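Local coordinates for uncharacterized protein YjgB (Bacillus subtilis, PDB 4YGT) that is of unknown function but is a putative secreted lipoprotein, the first structural representative of the DUF4309 family, at residues T40-T45 and H83-I88; D63-L68 and G79-K84; V107-L112 and T148-D153; P118-L123 and Y133-G138. All coordinates share one frame; numbering follows the deposited sequence.

From the N terminus, the loop between helices 14-27 and 46-53 (residues 40-45) is the first to find a distant partner: interaction 1 closes a loop by docking it on the turn 83-88 between strands 77-82 and 88-95. Interaction 2 starts within that loop, pairing edge strand 67-69 with 77-82, and ends on the same stretch of chain as interaction 1, sharing His83 and Lys84; the two touch through Ile88 and Tyr82. Interaction 3 follows, joining the start of helix 109-116 to the approach to strand 152-159. Nested within it, interaction 4 forms the hairpin of 121-124 and 131-137 at the other edge of the seven-stranded antiparallel sheet.

Interaction 1 (T40-T45 and H83-I88); sequences TINKST and HKDMTI
Asn42 and Ile88 hold the two loops together through their backbones: Asn42 N donates to Ile88 O at 2.8 Å, in the carbonyl plane, and Ile88 N returns a bond to Ser44 O at 2.9 Å that arrives nearly in line with the C=O. The same carbonyls also take CA-H contacts, Ile88 O from Ile41 CA and Ser44 O from Thr87 CA. Thr40 O accepts from both Lys43 N and Ser44 N, while Ser44 OG receives Thr40 N at 2.8 Å; Thr40 OG1 itself bonds Glu31. Within 83-88, Asp85 OD1 takes two donors from one residue, Thr87 N from above the carboxylate plane and Thr87 OG1 on the syn side at 2.7 Å. With OG1 set between the backbone N and carbonyl carbon (chi1 64°), the Thr87 hydroxyl can reach back to Asp85 while CB leans on Ser44 O. Asn42 OD1 comes within 3.6 Å of His83 CD2, the amide turned 51° from the ring. Among the apolar groups, Ile88 sets CD1 against Ser44 CB and CG2 against Ile41 CG1, the two isoleucines crossing at about a right angle. A valine in place of Thr87 would probably leave Asp85 OD1 with the backbone N-H alone and the carboxylate less firmly fixed. The type I turn from His83 to Met86, braced by an Asx turn at Asp85, is a compact connection between neighbouring antiparallel strands.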
loop_
_atom_site.group_PDB
_atom_site.type_symbol
_atom_site.label_atom_id
_atom_site.label_comp_id
_atom_site.label_asym_id
_atom_site.label_seq_id
_atom_site.Cartn_x
_atom_site.Cartn_y
_atom_site.Cartn_z
ATOM N N THR A 40 -1.103 -12.727 -1.802
ATOM C CA THR A 40 -0.189 -12.820 -0.662
ATOM C C THR A 40 1.289 -12.608 -1.018
ATOM O O THR A 40 1.830 -13.265 -1.917
ATOM C CB THR A 40 -0.374 -14.180 0.037
ATOM O OG1 THR A 40 -1.762 -14.433 0.136
ATOM C CG2 THR A 40 0.245 -14.242 1.460
ATOM N N ILE A 41 1.958 -11.764 -0.219
ATOM C CA ILE A 41 3.404 -11.523 -0.333
ATOM C C ILE A 41 4.142 -12.869 -0.210
ATOM O O ILE A 41 3.752 -13.696 0.613
ATOM C CB ILE A 41 3.865 -10.474 0.726
ATOM C CG1 ILE A 41 3.522 -9.063 0.206
ATOM C CG2 ILE A 41 5.387 -10.575 1.047
ATOM C CD1 ILE A 41 3.170 -8.182 1.185
ATOM N N ASN A 42 5.126 -13.115 -1.113
ATOM C CA ASN A 42 6.004 -14.292 -1.185
ATOM C C ASN A 42 5.239 -15.598 -1.511
ATOM O O ASN A 42 5.830 -16.680 -1.449
ATOM C CB ASN A 42 6.788 -14.449 0.144
ATOM C CG ASN A 42 8.189 -14.995 0.036
ATOM O OD1 ASN A 42 8.718 -15.298 -1.047
ATOM N ND2 ASN A 42 8.824 -15.140 1.187
ATOM N N LYS A 43 3.941 -15.499 -1.867
ATOM C CA LYS A 43 3.110 -16.666 -2.147
ATOM C C LYS A 43 2.379 -16.498 -3.491
ATOM O O LYS A 43 2.518 -17.361 -4.353
ATOM C CB LYS A 43 2.126 -16.889 -0.987
ATOM C CG LYS A 43 1.583 -18.304 -0.842
ATOM C CD LYS A 43 0.635 -18.447 0.377
ATOM C CE LYS A 43 1.314 -18.400 1.744
ATOM N NZ LYS A 43 2.145 -19.609 2.020
ATOM N N SER A 44 1.625 -15.405 -3.680
ATOM C CA SER A 44 0.929 -15.170 -4.946
ATOM C C SER A 44 1.943 -14.678 -5.975
ATOM O O SER A 44 2.964 -14.079 -5.596
ATOM C CB SER A 44 -0.208 -14.171 -4.770
ATOM O OG SER A 44 -1.147 -14.673 -3.835
ATOM N N THR A 45 1.671 -14.932 -7.266
ATOM C CA THR A 45 2.592 -14.598 -8.356
ATOM C C THR A 45 2.186 -13.369 -9.163
ATOM O O THR A 45 1.105 -12.834 -8.943
ATOM C CB THR A 45 2.670 -15.774 -9.334
ATOM O OG1 THR A 45 1.368 -15.998 -9.884
ATOM C CG2 THR A 45 3.224 -17.031 -8.709
ATOM N N HIS A 83 9.677 -10.936 -6.558
ATOM C CA HIS A 83 11.010 -11.523 -6.358
ATOM C C HIS A 83 11.446 -12.160 -7.692
ATOM O O HIS A 83 10.664 -12.176 -8.653
ATOM C CB HIS A 83 11.020 -12.590 -5.238
ATOM C CG HIS A 83 10.579 -12.134 -3.881
ATOM N ND1 HIS A 83 11.393 -11.366 -3.083
ATOM C CD2 HIS A 83 9.462 -12.453 -3.186
ATOM C CE1 HIS A 83 10.725 -11.195 -1.952
ATOM N NE2 HIS A 83 9.562 -11.838 -1.966
ATOM N N LYS A 84 12.668 -12.718 -7.742
ATOM C CA LYS A 84 13.189 -13.405 -8.919
ATOM C C LYS A 84 12.240 -14.569 -9.324
ATOM O O LYS A 84 11.898 -14.695 -10.504
ATOM C CB LYS A 84 14.616 -13.916 -8.625
ATOM C CG LYS A 84 15.511 -14.060 -9.850
ATOM C CD LYS A 84 16.936 -14.488 -9.452
ATOM C CE LYS A 84 17.856 -14.681 -10.639
ATOM N NZ LYS A 84 19.274 -14.867 -10.224
ATOM N N ASP A 85 11.741 -15.336 -8.316
ATOM C CA ASP A 85 10.836 -16.496 -8.441
ATOM C C ASP A 85 9.397 -16.123 -8.907
ATOM O O ASP A 85 8.560 -17.015 -9.054
ATOM C CB ASP A 85 10.782 -17.286 -7.107
ATOM C CG ASP A 85 10.061 -16.651 -5.918
ATOM O OD1 ASP A 85 9.529 -15.516 -6.070
ATOM O OD2 ASP A 85 9.996 -17.304 -4.846
HETATM N N MSE A 86 9.134 -14.818 -9.118
HETATM C CA MSE A 86 7.890 -14.193 -9.594
HETATM C C MSE A 86 6.779 -14.113 -8.531
HETATM O O MSE A 86 5.644 -13.818 -8.889
HETATM C CB MSE A 86 7.361 -14.850 -10.871
HETATM C CG MSE A 86 8.244 -14.589 -12.074
HETATM SE SE MSE A 86 7.571 -15.480 -13.659
HETATM C CE MSE A 86 6.157 -14.175 -14.171
ATOM N N THR A 87 7.100 -14.295 -7.237
ATOM C CA THR A 87 6.094 -14.125 -6.177
ATOM C C THR A 87 6.125 -12.655 -5.764
ATOM O O THR A 87 7.134 -11.983 -5.988
ATOM C CB THR A 87 6.305 -15.083 -4.989
ATOM O OG1 THR A 87 7.550 -14.787 -4.354
ATOM C CG2 THR A 87 6.239 -16.544 -5.386
ATOM N N ILE A 88 5.036 -12.143 -5.184
ATOM C CA ILE A 88 4.935 -10.732 -4.800
ATOM C C ILE A 88 5.972 -10.362 -3.696
ATOM O O ILE A 88 6.004 -10.969 -2.623
ATOM C CB ILE A 88 3.483 -10.383 -4.369
ATOM C CG1 ILE A 88 2.445 -10.694 -5.501
ATOM C CG2 ILE A 88 3.376 -8.928 -3.877
ATOM C CD1 ILE A 88 0.953 -10.524 -5.055
#

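Interaction 2 (D63-L68 and G79-K84); sequences DNRFDL and GFSYHK. With SO4 (sulfate ion), chain B.
Asp67 and Phe80 form an antiparallel hydrogen-bonded pair, Asp67 N to Phe80 O at 2.8 Å and Phe80 N to Asp67 O at 3.0 Å, and Leu68 with Gly79 is the non-hydrogen-bonded pair next to it. This is the beta hairpin of strands 67-69 and 77-82, which brings one edge strand onto the sheet. Before the paired part, a water bridges the backbones, giving a hydrogen to Arg65 O and accepting one from Tyr82 N. Ser81 CB sits over one face of the Phe66 ring, 3.8 Å from its centroid, a CH-pi contact; Gly79 C and Phe80 N meet the edge of that ring. The absence of a side chain at Gly79 matters, since a beta carbon there would crowd Phe66 CD2 and Leu68 CD2. Ser81 OG has its hydrogen bond with Ser89 of the next strand. Arg65, extended from CG to NE, lays its guanidinium over Phe66 CE1, 3.8 Å from the plane, and holds a sulfate, probably from the crystallisation liquor: NE bonds O1 at 2.8 Å and NH2 bonds O3 at 3.1 Å. On the face that carries Asp67 and Phe80, the Asp67 carboxylate has several partners, OD1 with Val60 N and OD2 with His50 NE2. Tyr82 completes the set: its OH donates to Asp67 OD2 at 2.7 Å on the anti side, with carboxylate and ring planes 70° apart.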
loop_
_atom_site.group_PDB
_atom_site.type_symbol
_atom_site.label_atom_id
_atom_site.label_comp_id
_atom_site.label_asym_id
_atom_site.label_seq_id
_atom_site.Cartn_x
_atom_site.Cartn_y
_atom_site.Cartn_z
ATOM N N ASP A 63 13.291 1.690 -15.240
ATOM C CA ASP A 63 13.480 2.113 -13.847
ATOM C C ASP A 63 12.236 1.790 -12.975
ATOM O O ASP A 63 12.200 2.136 -11.786
ATOM C CB ASP A 63 13.806 3.620 -13.785
ATOM C CG ASP A 63 12.763 4.576 -14.358
ATOM O OD1 ASP A 63 11.748 4.095 -14.922
ATOM O OD2 ASP A 63 12.979 5.810 -14.274
ATOM N N ASN A 64 11.220 1.142 -13.582
ATOM C CA ASN A 64 9.993 0.749 -12.916
ATOM C C ASN A 64 10.009 -0.737 -12.549
ATOM O O ASN A 64 9.994 -1.599 -13.437
ATOM C CB ASN A 64 8.778 1.049 -13.802
ATOM C CG ASN A 64 7.474 0.729 -13.106
ATOM O OD1 ASN A 64 7.327 0.921 -11.893
ATOM N ND2 ASN A 64 6.508 0.234 -13.859
ATOM N N ARG A 65 10.003 -1.035 -11.245
ATOM C CA ARG A 65 9.974 -2.432 -10.809
ATOM C C ARG A 65 8.573 -2.845 -10.289
ATOM O O ARG A 65 8.436 -3.909 -9.691
ATOM C CB ARG A 65 11.081 -2.721 -9.778
ATOM C CG ARG A 65 10.937 -1.998 -8.471
ATOM C CD ARG A 65 12.174 -2.121 -7.628
ATOM N NE ARG A 65 11.894 -1.538 -6.325
ATOM C CZ ARG A 65 11.346 -2.203 -5.319
ATOM N NH1 ARG A 65 11.087 -3.502 -5.435
ATOM N NH2 ARG A 65 11.074 -1.585 -4.178
ATOM N N PHE A 66 7.530 -2.043 -10.604
ATOM C CA PHE A 66 6.148 -2.291 -10.188
ATOM C C PHE A 66 5.204 -2.414 -11.337
ATOM O O PHE A 66 5.203 -1.569 -12.226
ATOM C CB PHE A 66 5.610 -1.167 -9.277
ATOM C CG PHE A 66 6.139 -1.218 -7.867
ATOM C CD1 PHE A 66 7.389 -0.691 -7.556
ATOM C CD2 PHE A 66 5.405 -1.825 -6.853
ATOM C CE1 PHE A 66 7.904 -0.795 -6.264
ATOM C CE2 PHE A 66 5.906 -1.909 -5.565
ATOM C CZ PHE A 66 7.159 -1.411 -5.279
ATOM N N ASP A 67 4.342 -3.436 -11.288
ATOM C CA ASP A 67 3.201 -3.544 -12.203
ATOM C C ASP A 67 2.231 -2.517 -11.667
ATOM O O ASP A 67 1.816 -2.643 -10.516
ATOM C CB ASP A 67 2.618 -4.968 -12.215
ATOM C CG ASP A 67 3.231 -5.880 -13.248
ATOM O OD1 ASP A 67 3.926 -5.370 -14.166
ATOM O OD2 ASP A 67 3.011 -7.089 -13.158
ATOM N N LEU A 68 1.997 -1.425 -12.410
ATOM C CA LEU A 68 1.170 -0.337 -11.882
ATOM C C LEU A 68 -0.248 -0.297 -12.473
ATOM O O LEU A 68 -0.452 -0.374 -13.690
ATOM C CB LEU A 68 1.865 1.007 -12.083
ATOM C CG LEU A 68 3.130 1.208 -11.281
ATOM C CD1 LEU A 68 4.017 2.255 -11.940
ATOM C CD2 LEU A 68 2.816 1.556 -9.819
ATOM N N GLY A 79 0.288 -1.097 -6.949
ATOM C CA GLY A 79 1.578 -1.447 -7.503
ATOM C C GLY A 79 2.002 -2.774 -6.915
ATOM O O GLY A 79 1.792 -3.033 -5.732
ATOM N N PHE A 80 2.554 -3.643 -7.748
ATOM C CA PHE A 80 3.080 -4.931 -7.321
ATOM C C PHE A 80 4.491 -5.106 -7.838
ATOM O O PHE A 80 4.727 -4.976 -9.026
ATOM C CB PHE A 80 2.195 -6.074 -7.828
ATOM C CG PHE A 80 0.780 -6.019 -7.312
ATOM C CD1 PHE A 80 -0.190 -5.260 -7.967
ATOM C CD2 PHE A 80 0.413 -6.717 -6.167
ATOM C CE1 PHE A 80 -1.497 -5.210 -7.491
ATOM C CE2 PHE A 80 -0.894 -6.658 -5.689
ATOM C CZ PHE A 80 -1.837 -5.904 -6.355
ATOM N N SER A 81 5.432 -5.362 -6.947
ATOM C CA SER A 81 6.802 -5.725 -7.314
ATOM C C SER A 81 6.944 -7.220 -7.000
ATOM O O SER A 81 6.177 -7.756 -6.192
ATOM C CB SER A 81 7.829 -4.864 -6.586
ATOM O OG SER A 81 7.902 -5.189 -5.209
ATOM N N TYR A 82 7.875 -7.903 -7.660
ATOM C CA TYR A 82 8.053 -9.347 -7.505
ATOM C C TYR A 82 9.495 -9.761 -7.208
ATOM O O TYR A 82 10.435 -9.065 -7.604
ATOM C CB TYR A 82 7.600 -10.036 -8.798
ATOM C CG TYR A 82 6.265 -9.536 -9.314
ATOM C CD1 TYR A 82 5.072 -9.885 -8.681
ATOM C CD2 TYR A 82 6.196 -8.682 -10.417
ATOM C CE1 TYR A 82 3.847 -9.388 -9.122
ATOM C CE2 TYR A 82 4.970 -8.185 -10.872
ATOM C CZ TYR A 82 3.796 -8.562 -10.237
ATOM O OH TYR A 82 2.576 -8.109 -10.687
ATOM N N HIS A 83 9.677 -10.936 -6.558
ATOM C CA HIS A 83 11.010 -11.523 -6.358
ATOM C C HIS A 83 11.446 -12.160 -7.692
ATOM O O HIS A 83 10.664 -12.176 -8.653
ATOM C CB HIS A 83 11.020 -12.590 -5.238
ATOM C CG HIS A 83 10.579 -12.134 -3.881
ATOM N ND1 HIS A 83 11.393 -11.366 -3.083
ATOM C CD2 HIS A 83 9.462 -12.453 -3.186
ATOM C CE1 HIS A 83 10.725 -11.195 -1.952
ATOM N NE2 HIS A 83 9.562 -11.838 -1.966
ATOM N N LYS A 84 12.668 -12.718 -7.742
ATOM C CA LYS A 84 13.189 -13.405 -8.919
ATOM C C LYS A 84 12.240 -14.569 -9.324
ATOM O O LYS A 84 11.898 -14.695 -10.504
ATOM C CB LYS A 84 14.616 -13.916 -8.625
ATOM C CG LYS A 84 15.511 -14.060 -9.850
ATOM C CD LYS A 84 16.936 -14.488 -9.452
ATOM C CE LYS A 84 17.856 -14.681 -10.639
ATOM N NZ LYS A 84 19.274 -14.867 -10.224
HETATM S S SO4 B . 11.456 2.123 -6.132
HETATM O O1 SO4 B . 12.170 1.187 -7.008
HETATM O O2 SO4 B . 10.321 2.745 -6.805
HETATM O O3 SO4 B . 10.994 1.379 -4.954
HETATM O O4 SO4 B . 12.325 3.202 -5.701
HETATM O O HOH W 1 9.749 -6.506 -9.786
#

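Interaction 3 (V107-L112 and T148-D153); sequences VTPEVL and TDQTAD
The N-terminal end of helix 109-116 meets the loop that leads into strand 152-159, and Val107 and Thr108 touch Gln150, Thr151 and Ala152 there. One backbone hydrogen bond crosses, Ala152 N to Val107 O at 3.0 Å, and it is weak, its angle at the hydrogen being 131°. Two CA-H contacts supplement it: Thr151 CA approaches the same Val107 O, and Thr108 CA lies 3.2 Å from Gln150 O. That glutamine carbonyl oxygen also has Thr108 CG2 at 3.2 Å and Pro109 CD at 3.4 Å beside it. The Gln150 side chain, bent at its second torsion (chi2 -44°), folds back so that OE1 comes 3.4 Å from Pro109 CG, the two side chains crossing at about a right angle. The apolar part is small: Val107 CB and CG1 pack on the Ala152 methyl, both at 4.0 Å; around them Val107 also touches Leu19 and Val20 of helix 14-27, and Ala152 meets Ile146.

Each segment fixes its own polar groups. Thr108 is the N-cap: with its hydroxyl between the backbone N and carbonyl carbon (chi1 57°), OG1 accepts from Val111 N and donates to Glu110 OE2. On the other segment Thr151 OG1 donates to Asp149 OD2 from above the carboxylate plane. The hydroxyls are therefore engaged within their own segments, and what joins the helix start to the strand is one weak N-H bond, weakly polarised C-H groups around two carbonyls and a small apolar patch, a contact that rests on close fit more than on strong polar links.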
loop_
_atom_site.group_PDB
_atom_site.type_symbol
_atom_site.label_atom_id
_atom_site.label_comp_id
_atom_site.label_asym_id
_atom_site.label_seq_id
_atom_site.Cartn_x
_atom_site.Cartn_y
_atom_site.Cartn_z
ATOM N N VAL A 107 -5.724 10.249 5.446
ATOM C CA VAL A 107 -4.793 9.466 6.265
ATOM C C VAL A 107 -3.619 10.360 6.630
ATOM O O VAL A 107 -2.721 10.606 5.821
ATOM C CB VAL A 107 -4.361 8.124 5.609
ATOM C CG1 VAL A 107 -3.340 7.381 6.468
ATOM C CG2 VAL A 107 -5.575 7.239 5.344
ATOM N N THR A 108 -3.661 10.856 7.869
ATOM C CA THR A 108 -2.680 11.765 8.467
ATOM C C THR A 108 -1.843 11.034 9.530
ATOM O O THR A 108 -2.325 10.031 10.062
ATOM C CB THR A 108 -3.405 12.978 9.082
ATOM O OG1 THR A 108 -4.356 12.518 10.036
ATOM C CG2 THR A 108 -4.101 13.851 8.045
ATOM N N PRO A 109 -0.626 11.524 9.903
ATOM C CA PRO A 109 0.156 10.841 10.958
ATOM C C PRO A 109 -0.549 10.804 12.321
ATOM O O PRO A 109 -0.163 10.010 13.187
ATOM C CB PRO A 109 1.435 11.684 11.046
ATOM C CG PRO A 109 1.539 12.355 9.713
ATOM C CD PRO A 109 0.119 12.686 9.375
ATOM N N GLU A 110 -1.588 11.656 12.500
ATOM C CA GLU A 110 -2.384 11.733 13.725
ATOM C C GLU A 110 -3.509 10.683 13.709
ATOM O O GLU A 110 -3.777 10.088 14.754
ATOM C CB GLU A 110 -2.932 13.164 13.977
ATOM C CG GLU A 110 -4.052 13.620 13.051
ATOM C CD GLU A 110 -3.990 15.068 12.611
ATOM O OE1 GLU A 110 -4.166 15.959 13.476
ATOM O OE2 GLU A 110 -3.804 15.310 11.395
ATOM N N VAL A 111 -4.145 10.422 12.538
ATOM C CA VAL A 111 -5.192 9.392 12.480
ATOM C C VAL A 111 -4.520 8.029 12.691
ATOM O O VAL A 111 -5.141 7.140 13.261
ATOM C CB VAL A 111 -6.128 9.408 11.236
ATOM C CG1 VAL A 111 -6.810 10.761 11.046
ATOM C CG2 VAL A 111 -5.415 8.964 9.973
ATOM N N LEU A 112 -3.227 7.908 12.309
ATOM C CA LEU A 112 -2.412 6.711 12.499
ATOM C C LEU A 112 -2.185 6.476 13.982
ATOM O O LEU A 112 -2.160 5.331 14.424
ATOM C CB LEU A 112 -1.066 6.823 11.759
ATOM C CG LEU A 112 -1.087 6.705 10.229
ATOM C CD1 LEU A 112 0.309 6.850 9.665
ATOM C CD2 LEU A 112 -1.673 5.368 9.778
ATOM N N THR A 148 4.781 15.900 1.779
ATOM C CA THR A 148 5.136 17.210 2.365
ATOM C C THR A 148 3.955 17.734 3.190
ATOM O O THR A 148 4.154 18.153 4.334
ATOM C CB THR A 148 5.607 18.193 1.300
ATOM O OG1 THR A 148 4.868 17.974 0.089
ATOM C CG2 THR A 148 7.101 18.073 1.041
ATOM N N ASP A 149 2.721 17.631 2.641
ATOM C CA ASP A 149 1.501 17.919 3.387
ATOM C C ASP A 149 1.283 16.694 4.252
ATOM O O ASP A 149 1.815 15.624 3.931
ATOM C CB ASP A 149 0.314 18.225 2.457
ATOM C CG ASP A 149 -0.098 17.104 1.523
ATOM O OD1 ASP A 149 0.798 16.500 0.881
ATOM O OD2 ASP A 149 -1.316 16.870 1.386
ATOM N N GLN A 150 0.541 16.807 5.340
ATOM C CA GLN A 150 0.432 15.651 6.227
ATOM C C GLN A 150 -0.561 14.554 5.735
ATOM O O GLN A 150 -1.228 13.933 6.557
ATOM C CB GLN A 150 0.104 16.111 7.657
ATOM C CG GLN A 150 1.236 16.920 8.316
ATOM C CD GLN A 150 2.619 16.326 8.109
ATOM O OE1 GLN A 150 2.942 15.226 8.589
ATOM N NE2 GLN A 150 3.451 17.019 7.345
ATOM N N THR A 151 -0.593 14.264 4.419
ATOM C CA THR A 151 -1.449 13.212 3.850
ATOM C C THR A 151 -0.578 12.091 3.275
ATOM O O THR A 151 0.570 12.343 2.872
ATOM C CB THR A 151 -2.427 13.755 2.785
ATOM O OG1 THR A 151 -1.715 14.120 1.595
ATOM C CG2 THR A 151 -3.292 14.909 3.297
ATOM N N ALA A 152 -1.118 10.849 3.272
ATOM C CA ALA A 152 -0.439 9.663 2.732
ATOM C C ALA A 152 -0.461 9.667 1.204
ATOM O O ALA A 152 -1.496 9.936 0.599
ATOM C CB ALA A 152 -1.099 8.385 3.258
ATOM N N ASP A 153 0.684 9.350 0.592
ATOM C CA ASP A 153 0.853 9.248 -0.858
ATOM C C ASP A 153 0.562 7.844 -1.307
ATOM O O ASP A 153 -0.184 7.652 -2.264
ATOM C CB ASP A 153 2.261 9.662 -1.262
ATOM C CG ASP A 153 2.491 11.149 -1.075
ATOM O OD1 ASP A 153 1.491 11.918 -1.089
ATOM O OD2 ASP A 153 3.650 11.544 -0.898
#

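Interaction 4 (P118-L123 and Y133-G138); sequences PVNRVL and YVYDTG
Val134 meets Arg121 in the tight part of this hairpin: Val134 N donates to Arg121 O at 2.8 Å, and Val134 O accepts from Arg121 N and, weakly, from Asn120 N. Asn120 and Arg121 thus both face Val134. Val119, placed just before, sets its CA over one face of the Tyr135 ring in a CH-pi contact, 4.1 Å from the centroid, and turns CG2 to Tyr133 CB at 3.8 Å. The Tyr135 hydroxyl bonds Gly117 O. Toward solvent the contact becomes polar. Asn120 OD1 takes Asp136 N at 2.8 Å from above the amide plane, with the Asn120 amide and Asp136 carboxylate stacked 21° apart, and a water links OD1, weakly, to Asp136 O. Arg121, bent at its third torsion (chi3 -133°), brings NH1 to Asp136 OD1 at 2.9 Å in a salt bridge, the carboxylate oxygen lying in the guanidinium plane, while NH2 adds two weak bonds; NH1 also touches Val134 CG1. A leucine in place of Arg121 would probably leave the Asp136 carboxylate without its salt-bridge partner. The doubled residue opposite Val134 is a classic beta bulge, here in the hairpin that forms one edge of the antiparallel sheet.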
loop_
_atom_site.group_PDB
_atom_site.type_symbol
_atom_site.label_atom_id
_atom_site.label_comp_id
_atom_site.label_asym_id
_atom_site.label_seq_id
_atom_site.Cartn_x
_atom_site.Cartn_y
_atom_site.Cartn_z
ATOM N N PRO A 118 0.965 4.162 18.897
ATOM C CA PRO A 118 2.276 4.663 18.460
ATOM C C PRO A 118 2.860 3.872 17.292
ATOM O O PRO A 118 2.537 2.705 17.073
ATOM C CB PRO A 118 3.146 4.570 19.722
ATOM C CG PRO A 118 2.500 3.534 20.552
ATOM C CD PRO A 118 1.029 3.605 20.265
ATOM N N VAL A 119 3.680 4.563 16.512
ATOM C CA VAL A 119 4.346 4.043 15.318
ATOM C C VAL A 119 5.605 3.266 15.765
ATOM O O VAL A 119 6.267 3.690 16.716
ATOM C CB VAL A 119 4.652 5.216 14.329
ATOM C CG1 VAL A 119 5.575 6.280 14.949
ATOM C CG2 VAL A 119 5.205 4.712 13.008
ATOM N N ASN A 120 5.928 2.138 15.094
ATOM C CA ASN A 120 7.125 1.374 15.454
ATOM C C ASN A 120 8.408 2.109 15.042
ATOM O O ASN A 120 9.343 2.201 15.840
ATOM C CB ASN A 120 7.100 -0.015 14.841
ATOM C CG ASN A 120 6.034 -0.908 15.430
ATOM O OD1 ASN A 120 4.924 -1.034 14.896
ATOM N ND2 ASN A 120 6.346 -1.544 16.554
ATOM N N ARG A 121 8.438 2.640 13.806
ATOM C CA ARG A 121 9.587 3.319 13.184
ATOM C C ARG A 121 9.189 4.492 12.350
ATOM O O ARG A 121 8.155 4.441 11.676
ATOM C CB ARG A 121 10.244 2.352 12.173
ATOM C CG ARG A 121 11.356 1.476 12.659
ATOM C CD ARG A 121 11.685 0.508 11.529
ATOM N NE ARG A 121 11.797 -0.872 12.004
ATOM C CZ ARG A 121 10.779 -1.723 12.083
ATOM N NH1 ARG A 121 9.562 -1.347 11.719
ATOM N NH2 ARG A 121 10.972 -2.954 12.536
ATOM N N VAL A 122 10.089 5.465 12.235
ATOM C CA VAL A 122 9.931 6.562 11.297
ATOM C C VAL A 122 11.214 6.519 10.457
ATOM O O VAL A 122 12.308 6.576 11.016
ATOM C CB VAL A 122 9.597 7.932 11.924
ATOM C CG1 VAL A 122 9.499 9.001 10.846
ATOM C CG2 VAL A 122 8.284 7.869 12.694
ATOM N N LEU A 123 11.076 6.277 9.141
ATOM C CA LEU A 123 12.200 6.102 8.216
ATOM C C LEU A 123 12.204 7.111 7.073
ATOM O O LEU A 123 11.155 7.622 6.660
ATOM C CB LEU A 123 12.194 4.686 7.586
ATOM C CG LEU A 123 12.340 3.426 8.444
ATOM C CD1 LEU A 123 12.040 2.184 7.608
ATOM C CD2 LEU A 123 13.744 3.299 9.032
ATOM N N TYR A 133 5.985 6.202 8.029
ATOM C CA TYR A 133 5.550 5.736 9.349
ATOM C C TYR A 133 5.345 4.207 9.279
ATOM O O TYR A 133 4.426 3.746 8.598
ATOM C CB TYR A 133 4.255 6.446 9.759
ATOM C CG TYR A 133 4.436 7.914 10.063
ATOM C CD1 TYR A 133 4.405 8.865 9.049
ATOM C CD2 TYR A 133 4.618 8.360 11.370
ATOM C CE1 TYR A 133 4.540 10.224 9.324
ATOM C CE2 TYR A 133 4.775 9.716 11.658
ATOM C CZ TYR A 133 4.742 10.645 10.628
ATOM O OH TYR A 133 4.868 11.986 10.881
ATOM N N VAL A 134 6.239 3.418 9.906
ATOM C CA VAL A 134 6.185 1.956 9.816
ATOM C C VAL A 134 5.494 1.335 11.029
ATOM O O VAL A 134 5.869 1.608 12.168
ATOM C CB VAL A 134 7.589 1.325 9.615
ATOM C CG1 VAL A 134 7.494 -0.168 9.332
ATOM C CG2 VAL A 134 8.365 2.026 8.517
ATOM N N TYR A 135 4.514 0.453 10.759
ATOM C CA TYR A 135 3.773 -0.345 11.744
ATOM C C TYR A 135 4.081 -1.828 11.527
ATOM O O TYR A 135 3.864 -2.321 10.434
ATOM C CB TYR A 135 2.255 -0.078 11.640
ATOM C CG TYR A 135 1.849 1.226 12.292
ATOM C CD1 TYR A 135 1.531 1.281 13.644
ATOM C CD2 TYR A 135 1.813 2.412 11.563
ATOM C CE1 TYR A 135 1.184 2.485 14.257
ATOM C CE2 TYR A 135 1.449 3.618 12.161
ATOM C CZ TYR A 135 1.135 3.651 13.510
ATOM O OH TYR A 135 0.782 4.842 14.109
ATOM N N ASP A 136 4.625 -2.525 12.545
ATOM C CA ASP A 136 4.930 -3.950 12.407
ATOM C C ASP A 136 3.640 -4.755 12.525
ATOM O O ASP A 136 2.824 -4.475 13.406
ATOM C CB ASP A 136 5.974 -4.413 13.431
ATOM C CG ASP A 136 7.387 -3.880 13.213
ATOM O OD1 ASP A 136 7.733 -3.545 12.048
ATOM O OD2 ASP A 136 8.171 -3.881 14.181
ATOM N N THR A 137 3.432 -5.704 11.590
ATOM C CA THR A 137 2.222 -6.536 11.496
ATOM C C THR A 137 2.589 -8.033 11.317
ATOM O O THR A 137 2.479 -8.608 10.233
ATOM C CB THR A 137 1.308 -6.027 10.355
ATOM O OG1 THR A 137 2.005 -6.150 9.114
ATOM C CG2 THR A 137 0.859 -4.586 10.559
ATOM N N GLY A 138 3.041 -8.629 12.402
ATOM C CA GLY A 138 3.459 -10.024 12.441
ATOM C C GLY A 138 4.731 -10.255 11.657
ATOM O O GLY A 138 5.785 -9.715 12.004
HETATM O O HOH W 2 1.953 -2.529 15.408
#